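Local coordinates for hypothetical protein TTHA1254 (PDB 2D4P) that is of unknown function but belongs to a family related to the GNAT acetyltransferases and may therefore transfer acyl groups, at residues H36-E41 and V84-D89; T66-E69 and A75-G78; R71-L76 and E107-A112; G78-V83 and K111-A116; L97-D100 and E105-E108. All coordinates share one frame; numbering follows the deposited sequence.

Overall arrangement
Four of the five contacts use helix 73-89: contacts 1 and 2 join it to the sheet, contacts 3 and 4 to helix 104-112 and the loop after it. Contact 2 is buried, lies nearest the centre of the chain and is purely apolar across the interface. The others are partly buried, with exposed residues among the touching ones in contacts 3 and 4; in contact 4 a salt bridge supplements apolar packing. Contact 5 folds the loop after strand 94-97 against helix 104-112 with leucines. Contact 1, pinned by a histidine-serine hydrogen bond, touches contact 4, but its centre is about 17 Å from that of contact 5, on the opposite side of the chain's centre.

Contact 1 of 5, residues H36-E41 and V84-D89; sequences HSFLAE and VKSAYD
His36 and Ser86 bring the two backbones closest, with their CA atoms 5.7 Å apart, where the loop leading into strand 38-42 passes the C-terminal part of helix 73-89. Beyond Phe38 the strand moves away from residues 84-89, so the contact is confined to the start of 36-41 and the middle of 84-89. The side chain of His36 carries most of it. Its CG stands opposite the carbonyl carbon (chi1 -62°), which swings the ring to the helix, and ND1 donates a nearly straight hydrogen bond to Ser86 OG at 2.8 Å, with an N-H...O angle of 169°. The hydroxyl lies close to the ring plane, so it is met at the imidazole edge. A further atom of that edge, His36 CE1, is 3.4 Å from Ser86 O. Ser86 OG is also hydrogen-bonded to Val83 O, one helical turn back, so the hydroxyl is gripped twice and its rotation is fixed.

In this GNAT-like architecture, helix 73-89 packs against the sheet, and the bond ties its last turns to the entrance of strand 38-42. A leucine in place of His36 would probably leave Ser86 OG without its ND1 donor and the loop less firmly fixed to the helix. Phe38 contributes from the strand itself: its CZ comes within 4.0 Å of Ser86 CB, while the rest of the ring packs on Leu79, Ala82 and Val83 of the same helix. The ring turns its edge to the serine hydroxyl, with Phe38 CE1 4.0 Å from Ser86 OG.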
# COMPACT_ATOMS: atom_id res chain seq x y z
N HIS A 36 8.90 -1.72 -2.07
CA HIS A 36 7.79 -0.79 -2.22
C HIS A 36 6.76 -0.87 -1.09
O HIS A 36 5.77 -0.15 -1.12
CB HIS A 36 7.10 -1.00 -3.57
CG HIS A 36 8.01 -0.76 -4.74
ND1 HIS A 36 8.61 0.47 -4.96
CD2 HIS A 36 8.46 -1.58 -5.71
CE1 HIS A 36 9.36 0.39 -6.05
NE2 HIS A 36 9.30 -0.85 -6.51
N SER A 37 7.00 -1.71 -0.10
CA SER A 37 6.01 -1.99 0.96
C SER A 37 6.54 -1.48 2.31
O SER A 37 7.74 -1.57 2.60
CB SER A 37 5.73 -3.49 1.01
OG SER A 37 5.21 -3.93 -0.23
N PHE A 38 5.64 -0.92 3.11
CA PHE A 38 5.99 -0.22 4.33
C PHE A 38 5.03 -0.46 5.48
O PHE A 38 3.88 -0.80 5.28
CB PHE A 38 6.09 1.29 4.04
CG PHE A 38 7.12 1.61 3.04
CD1 PHE A 38 6.82 1.64 1.70
CD2 PHE A 38 8.45 1.78 3.45
CE1 PHE A 38 7.78 1.85 0.78
CE2 PHE A 38 9.45 2.02 2.51
CZ PHE A 38 9.11 2.08 1.18
N LEU A 39 5.55 -0.26 6.69
CA LEU A 39 4.80 -0.24 7.94
C LEU A 39 4.88 1.17 8.52
O LEU A 39 5.94 1.80 8.48
CB LEU A 39 5.43 -1.24 8.91
CG LEU A 39 4.89 -1.37 10.35
CD1 LEU A 39 3.48 -1.99 10.34
CD2 LEU A 39 5.83 -2.22 11.18
N ALA A 40 3.73 1.65 9.03
CA ALA A 40 3.63 2.88 9.78
C ALA A 40 3.49 2.54 11.26
O ALA A 40 2.76 1.63 11.62
CB ALA A 40 2.41 3.65 9.35
N GLU A 41 4.18 3.30 12.11
CA GLU A 41 4.21 3.08 13.56
C GLU A 41 4.20 4.41 14.27
O GLU A 41 4.91 5.28 13.85
CB GLU A 41 5.56 2.50 13.94
CG GLU A 41 5.69 1.04 13.78
CD GLU A 41 7.07 0.56 14.18
OE1 GLU A 41 8.11 1.29 14.18
OE2 GLU A 41 7.10 -0.62 14.50
N VAL A 84 5.46 6.22 -2.93
CA VAL A 84 5.79 7.13 -4.04
C VAL A 84 7.29 7.34 -4.09
O VAL A 84 7.89 7.27 -5.16
CB VAL A 84 4.98 8.46 -3.98
CG1 VAL A 84 5.55 9.51 -4.92
CG2 VAL A 84 3.55 8.19 -4.32
N LYS A 85 7.91 7.66 -2.96
CA LYS A 85 9.37 7.82 -2.93
C LYS A 85 10.10 6.57 -3.48
O LYS A 85 11.02 6.69 -4.30
CB LYS A 85 9.86 8.10 -1.52
CG LYS A 85 11.35 8.35 -1.48
CD LYS A 85 11.80 8.62 -0.07
CE LYS A 85 13.27 8.99 -0.04
NZ LYS A 85 14.12 7.94 -0.63
N SER A 86 9.67 5.39 -3.05
CA SER A 86 10.29 4.14 -3.50
C SER A 86 10.10 3.94 -5.03
O SER A 86 10.94 3.38 -5.73
CB SER A 86 9.75 2.96 -2.71
OG SER A 86 8.44 2.56 -3.11
N ALA A 87 8.99 4.45 -5.56
CA ALA A 87 8.74 4.40 -6.99
C ALA A 87 9.62 5.38 -7.74
O ALA A 87 10.25 5.04 -8.74
CB ALA A 87 7.27 4.68 -7.24
N TYR A 88 9.69 6.62 -7.26
CA TYR A 88 10.59 7.61 -7.88
C TYR A 88 12.01 7.07 -7.92
O TYR A 88 12.70 7.11 -8.97
CB TYR A 88 10.62 8.90 -7.07
CG TYR A 88 9.63 9.98 -7.49
CD1 TYR A 88 9.67 10.58 -8.75
CD2 TYR A 88 8.69 10.43 -6.58
CE1 TYR A 88 8.72 11.60 -9.10
CE2 TYR A 88 7.77 11.41 -6.89
CZ TYR A 88 7.76 11.99 -8.15
OH TYR A 88 6.84 12.98 -8.38
N ASP A 89 12.45 6.50 -6.80
CA ASP A 89 13.82 6.03 -6.69
C ASP A 89 14.11 4.88 -7.64
O ASP A 89 15.24 4.74 -8.10
CB ASP A 89 14.18 5.61 -5.25
CG ASP A 89 14.31 6.77 -4.29
OD1 ASP A 89 14.38 7.96 -4.70
OD2 ASP A 89 14.35 6.56 -3.06

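Contact 2 of 5, residues T66-E69 and A75-G78; sequences TRIE and ALRG
Leu76 sends its CD2 methyl from helix 73-89 to the end of strand 61-70, where it lies over the CG1 branch of Ile68 at 3.9 Å and over the backbone of Glu69, 3.8 Å from Glu69 C. The two elements are the first strand and the helix of a beta-alpha-beta unit completed by strand 94-97, and this contact packs the early turns of the helix on the strand it has just left. In GNAT relatives, the turn between the corresponding strand and helix commonly binds the pyrophosphate of the coenzyme; whether it does so here is not established.

Ile68 holds its CG1 opposite the backbone N (chi1 -171°) and runs on extended, which aims CD1 at the helix and leaves it 4.0 Å from Leu76 CD2. The two side chains slant across one another. Leu79 and Leu80 also touch Ile68, and Leu106 adds helix 104-112 to this buried apolar cluster.

Glu69 meets Leu76 through its backbone, while its side chain turns to Arg67 on the other side of the strand. Earlier in the strand, Thr66 and Arg67 form a classic beta bulge opposite Leu51. Arg67 is also held by the carbonyls of Ala18 and Arg21. Its NE donates to the anti lone pair of Glu69 OE2 at 2.8 Å, with the oxygen only 2° out of the guanidinium plane.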
# COMPACT_ATOMS: atom_id res chain seq x y z
N THR A 66 -1.40 -2.96 -3.73
CA THR A 66 -2.29 -4.06 -3.61
C THR A 66 -3.20 -3.92 -2.42
O THR A 66 -4.38 -4.30 -2.46
CB THR A 66 -1.36 -5.35 -3.51
OG1 THR A 66 -0.49 -5.36 -4.67
CG2 THR A 66 -2.16 -6.53 -3.59
N ARG A 67 -2.64 -3.39 -1.34
CA ARG A 67 -3.36 -3.20 -0.12
C ARG A 67 -2.79 -2.07 0.70
O ARG A 67 -1.58 -1.98 0.86
CB ARG A 67 -3.33 -4.47 0.73
CG ARG A 67 -4.24 -4.38 1.92
CD ARG A 67 -4.48 -5.69 2.57
NE ARG A 67 -5.40 -5.55 3.69
CZ ARG A 67 -5.61 -6.52 4.55
NH1 ARG A 67 -4.96 -7.67 4.40
NH2 ARG A 67 -6.44 -6.33 5.58
N ILE A 68 -3.68 -1.26 1.28
CA ILE A 68 -3.24 -0.25 2.24
C ILE A 68 -4.24 -0.23 3.39
O ILE A 68 -5.46 -0.31 3.17
CB ILE A 68 -3.03 1.13 1.57
CG1 ILE A 68 -2.36 2.09 2.57
CG2 ILE A 68 -4.33 1.74 1.04
CD1 ILE A 68 -1.97 3.46 1.95
N GLU A 69 -3.71 -0.19 4.60
CA GLU A 69 -4.49 -0.10 5.80
C GLU A 69 -3.89 0.99 6.66
O GLU A 69 -2.67 1.17 6.68
CB GLU A 69 -4.49 -1.44 6.56
CG GLU A 69 -5.02 -2.63 5.76
CD GLU A 69 -6.49 -2.53 5.35
OE1 GLU A 69 -7.23 -1.71 5.90
OE2 GLU A 69 -6.89 -3.30 4.46
N ALA A 75 -1.42 8.37 8.94
CA ALA A 75 -0.75 7.10 8.63
C ALA A 75 -0.87 6.78 7.12
O ALA A 75 0.10 6.40 6.45
CB ALA A 75 -1.34 5.99 9.46
N LEU A 76 -2.05 6.95 6.58
CA LEU A 76 -2.29 6.63 5.17
C LEU A 76 -1.45 7.52 4.26
O LEU A 76 -0.86 7.05 3.30
CB LEU A 76 -3.78 6.77 4.86
CG LEU A 76 -4.65 5.70 5.52
CD1 LEU A 76 -6.15 6.10 5.37
CD2 LEU A 76 -4.40 4.32 4.96
N ARG A 77 -1.41 8.82 4.57
CA ARG A 77 -0.61 9.75 3.78
C ARG A 77 0.87 9.40 3.77
O ARG A 77 1.52 9.42 2.73
CB ARG A 77 -0.78 11.19 4.26
CG ARG A 77 -2.08 11.83 3.91
CD ARG A 77 -2.12 13.30 4.30
NE ARG A 77 -1.12 14.07 3.56
CZ ARG A 77 -0.88 15.36 3.76
NH1 ARG A 77 -1.56 16.05 4.66
NH2 ARG A 77 0.05 15.97 3.05
N GLY A 78 1.42 9.07 4.94
CA GLY A 78 2.83 8.78 5.06
C GLY A 78 3.20 7.49 4.35
O GLY A 78 4.27 7.38 3.75

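Contact 3 of 5, residues R71-L76 and E107-A112; sequences RSVEAL and EEALKA
Val73 points its CB from the first turn of helix 73-89 at helix 104-112, and each of its two methyl branches finds the carboxylate end of Glu108. CG1, held opposite the backbone N by a chi1 of 169°, lies 3.8 Å from Glu108 OE2 and reaches, on its other side, to 4.4 Å from Ala109 CB. CG2 approaches Glu108 CD at 3.8 Å and Glu108 OE1 at 3.9 Å. The glutamate, extended from CG outward, runs across the valine at about a right angle, so the carboxylate lies against both methyls. Deeper in the interface, Leu76 CB packs on Ala109 CB at 3.7 Å; a small residue here is consistent with the close approach, with Val73 and Ala109 CA atoms 5.7 Å apart. A glycine at Val73 would probably open a gap beside Ala109 and leave the Glu108 chain free to turn. Just before Val73, Ser72 is the N-cap of the helix, its OG accepting from Ala75 N at 3.0 Å. The contact joins the capped N-terminus of helix 73-89 to the middle of helix 104-112, with Glu105 touching Val73 and Leu76, Arg77 and Leu80 extending the packing on Ala109, and strand 45-56 reached by Arg71 and Ser72.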
# COMPACT_ATOMS: atom_id res chain seq x y z
N ARG A 71 -4.84 3.67 10.41
CA ARG A 71 -5.70 4.09 11.50
C ARG A 71 -6.02 5.58 11.50
O ARG A 71 -6.85 6.05 12.32
CB ARG A 71 -5.03 3.71 12.80
CG ARG A 71 -5.15 2.25 13.11
CD ARG A 71 -5.26 1.99 14.60
NE ARG A 71 -4.28 1.00 15.03
CZ ARG A 71 -3.89 0.82 16.28
NH1 ARG A 71 -4.40 1.56 17.27
NH2 ARG A 71 -2.98 -0.12 16.54
N SER A 72 -5.38 6.32 10.60
CA SER A 72 -5.59 7.74 10.48
C SER A 72 -5.21 8.22 9.09
O SER A 72 -4.45 7.57 8.39
CB SER A 72 -4.75 8.48 11.52
OG SER A 72 -3.36 8.36 11.23
N VAL A 73 -5.73 9.38 8.71
CA VAL A 73 -5.26 10.04 7.49
C VAL A 73 -3.73 10.22 7.49
O VAL A 73 -3.06 9.94 6.49
CB VAL A 73 -5.96 11.38 7.26
CG1 VAL A 73 -5.28 12.17 6.14
CG2 VAL A 73 -7.44 11.15 6.95
N GLU A 74 -3.18 10.63 8.64
CA GLU A 74 -1.75 10.80 8.76
C GLU A 74 -0.99 9.51 8.40
O GLU A 74 -0.03 9.54 7.65
CB GLU A 74 -1.37 11.31 10.16
CG GLU A 74 0.12 11.54 10.32
CD GLU A 74 0.56 11.89 11.73
OE1 GLU A 74 -0.30 11.99 12.63
OE2 GLU A 74 1.79 12.04 11.94
N ALA A 75 -1.42 8.37 8.94
CA ALA A 75 -0.75 7.10 8.63
C ALA A 75 -0.87 6.78 7.12
O ALA A 75 0.10 6.40 6.45
CB ALA A 75 -1.34 5.99 9.46
N LEU A 76 -2.05 6.95 6.58
CA LEU A 76 -2.29 6.63 5.17
C LEU A 76 -1.45 7.52 4.26
O LEU A 76 -0.86 7.05 3.30
CB LEU A 76 -3.78 6.77 4.86
CG LEU A 76 -4.65 5.70 5.52
CD1 LEU A 76 -6.15 6.10 5.37
CD2 LEU A 76 -4.40 4.32 4.96
N GLU A 107 -9.41 8.19 0.75
CA GLU A 107 -9.71 9.14 -0.31
C GLU A 107 -9.07 10.49 -0.00
O GLU A 107 -8.45 11.12 -0.86
CB GLU A 107 -11.22 9.28 -0.44
CG GLU A 107 -11.72 9.85 -1.75
CD GLU A 107 -13.22 9.60 -1.92
OE1 GLU A 107 -14.00 10.21 -1.16
OE2 GLU A 107 -13.59 8.74 -2.78
N GLU A 108 -9.21 10.92 1.25
CA GLU A 108 -8.59 12.15 1.69
C GLU A 108 -7.06 12.10 1.55
O GLU A 108 -6.46 13.04 1.08
CB GLU A 108 -8.95 12.47 3.15
CG GLU A 108 -8.21 13.70 3.69
CD GLU A 108 -8.69 14.15 5.06
OE1 GLU A 108 -9.84 13.80 5.44
OE2 GLU A 108 -7.91 14.88 5.73
N ALA A 109 -6.46 10.98 1.95
CA ALA A 109 -4.99 10.84 1.90
C ALA A 109 -4.47 10.84 0.45
O ALA A 109 -3.44 11.45 0.14
CB ALA A 109 -4.57 9.57 2.63
N LEU A 110 -5.19 10.14 -0.42
CA LEU A 110 -4.85 10.07 -1.84
C LEU A 110 -4.84 11.45 -2.48
O LEU A 110 -3.93 11.81 -3.20
CB LEU A 110 -5.82 9.16 -2.57
CG LEU A 110 -5.60 7.66 -2.33
CD1 LEU A 110 -6.80 6.81 -2.74
CD2 LEU A 110 -4.34 7.16 -3.05
N LYS A 111 -5.89 12.24 -2.23
CA LYS A 111 -5.94 13.59 -2.77
C LYS A 111 -4.79 14.44 -2.23
O LYS A 111 -4.15 15.20 -2.97
CB LYS A 111 -7.31 14.21 -2.48
CG LYS A 111 -7.50 15.58 -3.08
CD LYS A 111 -8.96 15.99 -3.13
CE LYS A 111 -9.11 17.44 -3.56
NZ LYS A 111 -10.52 17.93 -3.29
N ALA A 112 -4.50 14.30 -0.94
CA ALA A 112 -3.45 15.09 -0.30
C ALA A 112 -2.07 14.74 -0.85
O ALA A 112 -1.19 15.57 -0.86
CB ALA A 112 -3.47 14.94 1.23

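Contact 4 of 5, residues G78-V83 and K111-A116; sequences GLLRAV and KAEGFA
Arg81 and Glu113 meet through folded side chains rather than extended ones. Arg81 bends at chi3 (-45°), which carries its guanidinium back over its own helix, one face resting on Gly78 CA; Glu113 bends at chi2. Arg81 NH1 donates to Glu113 OE2 at 3.2 Å, a salt bridge in which the oxygen lies near the guanidinium plane but is approached from above the carboxylate plane, the two planes being 65° apart. The other oxygen sits tightly against the aliphatic part of the arginine, with Glu113 OE1 3.1 Å from Arg81 CG. Glu113 OE2 has a further salt bridge to Arg77 NE, which is its stronger partner, so two arginines of one helix face share the carboxylate.

Next to the charged pair, Leu80 packs by CB against Glu113 CG at 4.3 Å and by CD2 against Phe115 CZ, also at 4.3 Å. Phe115 follows a Schellman motif: Gly114, with positive phi, is its C-prime residue, and Gly114 N bonds to Lys111 O at 3.2 Å. The end of helix 104-112 and the loop beyond it thus lie on the middle of helix 73-89, whose Leu79 and Val83 pack on strands 38-42 and 61-70.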
# COMPACT_ATOMS: atom_id res chain seq x y z
N GLY A 78 1.42 9.07 4.94
CA GLY A 78 2.83 8.78 5.06
C GLY A 78 3.20 7.49 4.35
O GLY A 78 4.27 7.38 3.75
N LEU A 79 2.30 6.50 4.41
CA LEU A 79 2.50 5.26 3.66
C LEU A 79 2.51 5.54 2.14
O LEU A 79 3.37 5.05 1.40
CB LEU A 79 1.42 4.24 4.01
CG LEU A 79 1.50 3.63 5.41
CD1 LEU A 79 0.22 2.98 5.79
CD2 LEU A 79 2.68 2.67 5.53
N LEU A 80 1.58 6.36 1.67
CA LEU A 80 1.56 6.71 0.26
C LEU A 80 2.83 7.42 -0.14
O LEU A 80 3.39 7.15 -1.18
CB LEU A 80 0.35 7.57 -0.08
CG LEU A 80 -0.99 6.85 0.04
CD1 LEU A 80 -2.10 7.89 -0.03
CD2 LEU A 80 -1.13 5.76 -1.06
N ARG A 81 3.30 8.32 0.71
CA ARG A 81 4.52 9.06 0.43
C ARG A 81 5.71 8.11 0.35
O ARG A 81 6.61 8.26 -0.51
CB ARG A 81 4.77 10.13 1.51
CG ARG A 81 3.93 11.38 1.34
CD ARG A 81 4.43 12.60 2.11
NE ARG A 81 4.79 12.26 3.48
CZ ARG A 81 3.95 12.28 4.52
NH1 ARG A 81 2.68 12.65 4.37
NH2 ARG A 81 4.41 11.92 5.73
N ALA A 82 5.73 7.11 1.23
CA ALA A 82 6.85 6.18 1.26
C ALA A 82 6.81 5.33 -0.01
O ALA A 82 7.83 5.08 -0.65
CB ALA A 82 6.78 5.30 2.51
N VAL A 83 5.61 4.90 -0.40
CA VAL A 83 5.48 4.14 -1.64
C VAL A 83 5.93 4.98 -2.85
O VAL A 83 6.70 4.50 -3.69
CB VAL A 83 4.05 3.61 -1.85
CG1 VAL A 83 3.93 3.00 -3.24
CG2 VAL A 83 3.67 2.58 -0.74
N LYS A 111 -5.89 12.24 -2.23
CA LYS A 111 -5.94 13.59 -2.77
C LYS A 111 -4.79 14.44 -2.23
O LYS A 111 -4.15 15.20 -2.97
CB LYS A 111 -7.31 14.21 -2.48
CG LYS A 111 -7.50 15.58 -3.08
CD LYS A 111 -8.96 15.99 -3.13
CE LYS A 111 -9.11 17.44 -3.56
NZ LYS A 111 -10.52 17.93 -3.29
N ALA A 112 -4.50 14.30 -0.94
CA ALA A 112 -3.45 15.09 -0.30
C ALA A 112 -2.07 14.74 -0.85
O ALA A 112 -1.19 15.57 -0.86
CB ALA A 112 -3.47 14.94 1.23
N GLU A 113 -1.88 13.51 -1.30
CA GLU A 113 -0.60 13.09 -1.83
C GLU A 113 -0.56 13.02 -3.36
O GLU A 113 0.30 12.32 -3.94
CB GLU A 113 -0.19 11.76 -1.20
CG GLU A 113 0.01 11.79 0.31
CD GLU A 113 0.95 12.89 0.79
OE1 GLU A 113 1.88 13.27 0.05
OE2 GLU A 113 0.78 13.39 1.91
N GLY A 114 -1.44 13.76 -4.03
CA GLY A 114 -1.29 14.01 -5.46
C GLY A 114 -1.84 12.96 -6.40
O GLY A 114 -1.52 12.95 -7.59
N PHE A 115 -2.67 12.06 -5.88
CA PHE A 115 -3.31 11.07 -6.72
C PHE A 115 -4.60 11.61 -7.32
O PHE A 115 -5.33 12.39 -6.69
CB PHE A 115 -3.65 9.80 -5.95
CG PHE A 115 -2.46 8.96 -5.61
CD1 PHE A 115 -1.54 9.39 -4.65
CD2 PHE A 115 -2.25 7.73 -6.24
CE1 PHE A 115 -0.48 8.60 -4.32
CE2 PHE A 115 -1.17 6.97 -5.93
CZ PHE A 115 -0.26 7.40 -4.99
N ALA A 116 -4.88 11.19 -8.54
CA ALA A 116 -6.14 11.50 -9.23
C ALA A 116 -7.08 10.30 -9.27
O ALA A 116 -6.64 9.12 -9.33
CB ALA A 116 -5.85 12.00 -10.65

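Contact 5 of 5, residues L97-D100 and E105-E108; sequences LHLD and ELEE
Leu99 and Leu106 each hold CG opposite the backbone N (chi1 166° and 178°) and share a similar turn at chi2, which brings Leu99 CD1 to 3.5 Å from Leu106 CD2. This is a close methyl contact, and Leu99 CD1 also lies 3.8 Å from Leu106 CG. The two side chains run past each other in opposite directions, one from the loop and one from the helix. Leu97 approaches the same methyl, its CD2 standing 4.1 Å from Leu106 CD2, so this single branch of Leu106 is met by both Leu97 and Leu99. Behind them, Ile68 of strand 61-70 touches Leu97 and Leu106 and closes the apolar cluster on the sheet side. The other branch of Leu99 turns to the acidic rim: CD2 lies 4.0 Å from Glu107 OE2, with the extended glutamate crossing the leucine at about a right angle. Leu117 touches Leu99 and Glu107 from the chain that follows helix 104-112. Strand 94-97 closes the beta-alpha-beta unit, and the loop and helix 104-112 come after it, an order of elements consistent with the GNAT fold.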
# COMPACT_ATOMS: atom_id res chain seq x y z
N LEU A 97 -3.67 2.44 -7.43
CA LEU A 97 -4.34 1.78 -6.31
C LEU A 97 -5.80 1.59 -6.72
O LEU A 97 -6.38 2.46 -7.36
CB LEU A 97 -4.24 2.70 -5.09
CG LEU A 97 -4.72 2.28 -3.71
CD1 LEU A 97 -3.90 2.94 -2.65
CD2 LEU A 97 -6.18 2.64 -3.54
N HIS A 98 -6.39 0.45 -6.35
CA HIS A 98 -7.83 0.23 -6.53
C HIS A 98 -8.57 0.62 -5.22
O HIS A 98 -8.44 -0.05 -4.20
CB HIS A 98 -8.12 -1.23 -6.94
CG HIS A 98 -7.39 -1.66 -8.18
ND1 HIS A 98 -7.11 -2.99 -8.45
CD2 HIS A 98 -6.94 -0.97 -9.25
CE1 HIS A 98 -6.47 -3.08 -9.61
NE2 HIS A 98 -6.35 -1.87 -10.12
N LEU A 99 -9.27 1.73 -5.26
CA LEU A 99 -9.87 2.35 -4.09
C LEU A 99 -11.36 1.93 -3.88
O LEU A 99 -12.16 2.01 -4.79
CB LEU A 99 -9.75 3.88 -4.25
CG LEU A 99 -10.57 4.80 -3.33
CD1 LEU A 99 -10.09 4.73 -1.88
CD2 LEU A 99 -10.60 6.24 -3.85
N ASP A 100 -11.70 1.48 -2.69
CA ASP A 100 -13.11 1.41 -2.26
C ASP A 100 -13.48 2.82 -1.87
O ASP A 100 -12.93 3.36 -0.92
CB ASP A 100 -13.23 0.46 -1.08
CG ASP A 100 -14.59 0.45 -0.45
OD1 ASP A 100 -15.53 1.14 -0.91
OD2 ASP A 100 -14.78 -0.26 0.55
N GLU A 105 -11.13 8.20 4.61
CA GLU A 105 -9.82 8.57 5.10
C GLU A 105 -8.77 8.34 4.00
O GLU A 105 -7.92 9.21 3.76
CB GLU A 105 -9.43 7.79 6.36
CG GLU A 105 -10.19 8.24 7.61
CD GLU A 105 -9.52 7.83 8.92
OE1 GLU A 105 -8.43 7.22 8.91
OE2 GLU A 105 -10.10 8.17 9.98
N LEU A 106 -8.88 7.20 3.33
CA LEU A 106 -7.97 6.90 2.22
C LEU A 106 -8.16 7.87 1.05
O LEU A 106 -7.19 8.36 0.45
CB LEU A 106 -8.13 5.45 1.78
CG LEU A 106 -7.26 5.01 0.60
CD1 LEU A 106 -5.81 5.21 0.92
CD2 LEU A 106 -7.52 3.56 0.27
N GLU A 107 -9.41 8.19 0.75
CA GLU A 107 -9.71 9.14 -0.31
C GLU A 107 -9.07 10.49 -0.00
O GLU A 107 -8.45 11.12 -0.86
CB GLU A 107 -11.22 9.28 -0.44
CG GLU A 107 -11.72 9.85 -1.75
CD GLU A 107 -13.22 9.60 -1.92
OE1 GLU A 107 -14.00 10.21 -1.16
OE2 GLU A 107 -13.59 8.74 -2.78
N GLU A 108 -9.21 10.92 1.25
CA GLU A 108 -8.59 12.15 1.69
C GLU A 108 -7.06 12.10 1.55
O GLU A 108 -6.46 13.04 1.08
CB GLU A 108 -8.95 12.47 3.15
CG GLU A 108 -8.21 13.70 3.69
CD GLU A 108 -8.69 14.15 5.06
OE1 GLU A 108 -9.84 13.80 5.44
OE2 GLU A 108 -7.91 14.88 5.73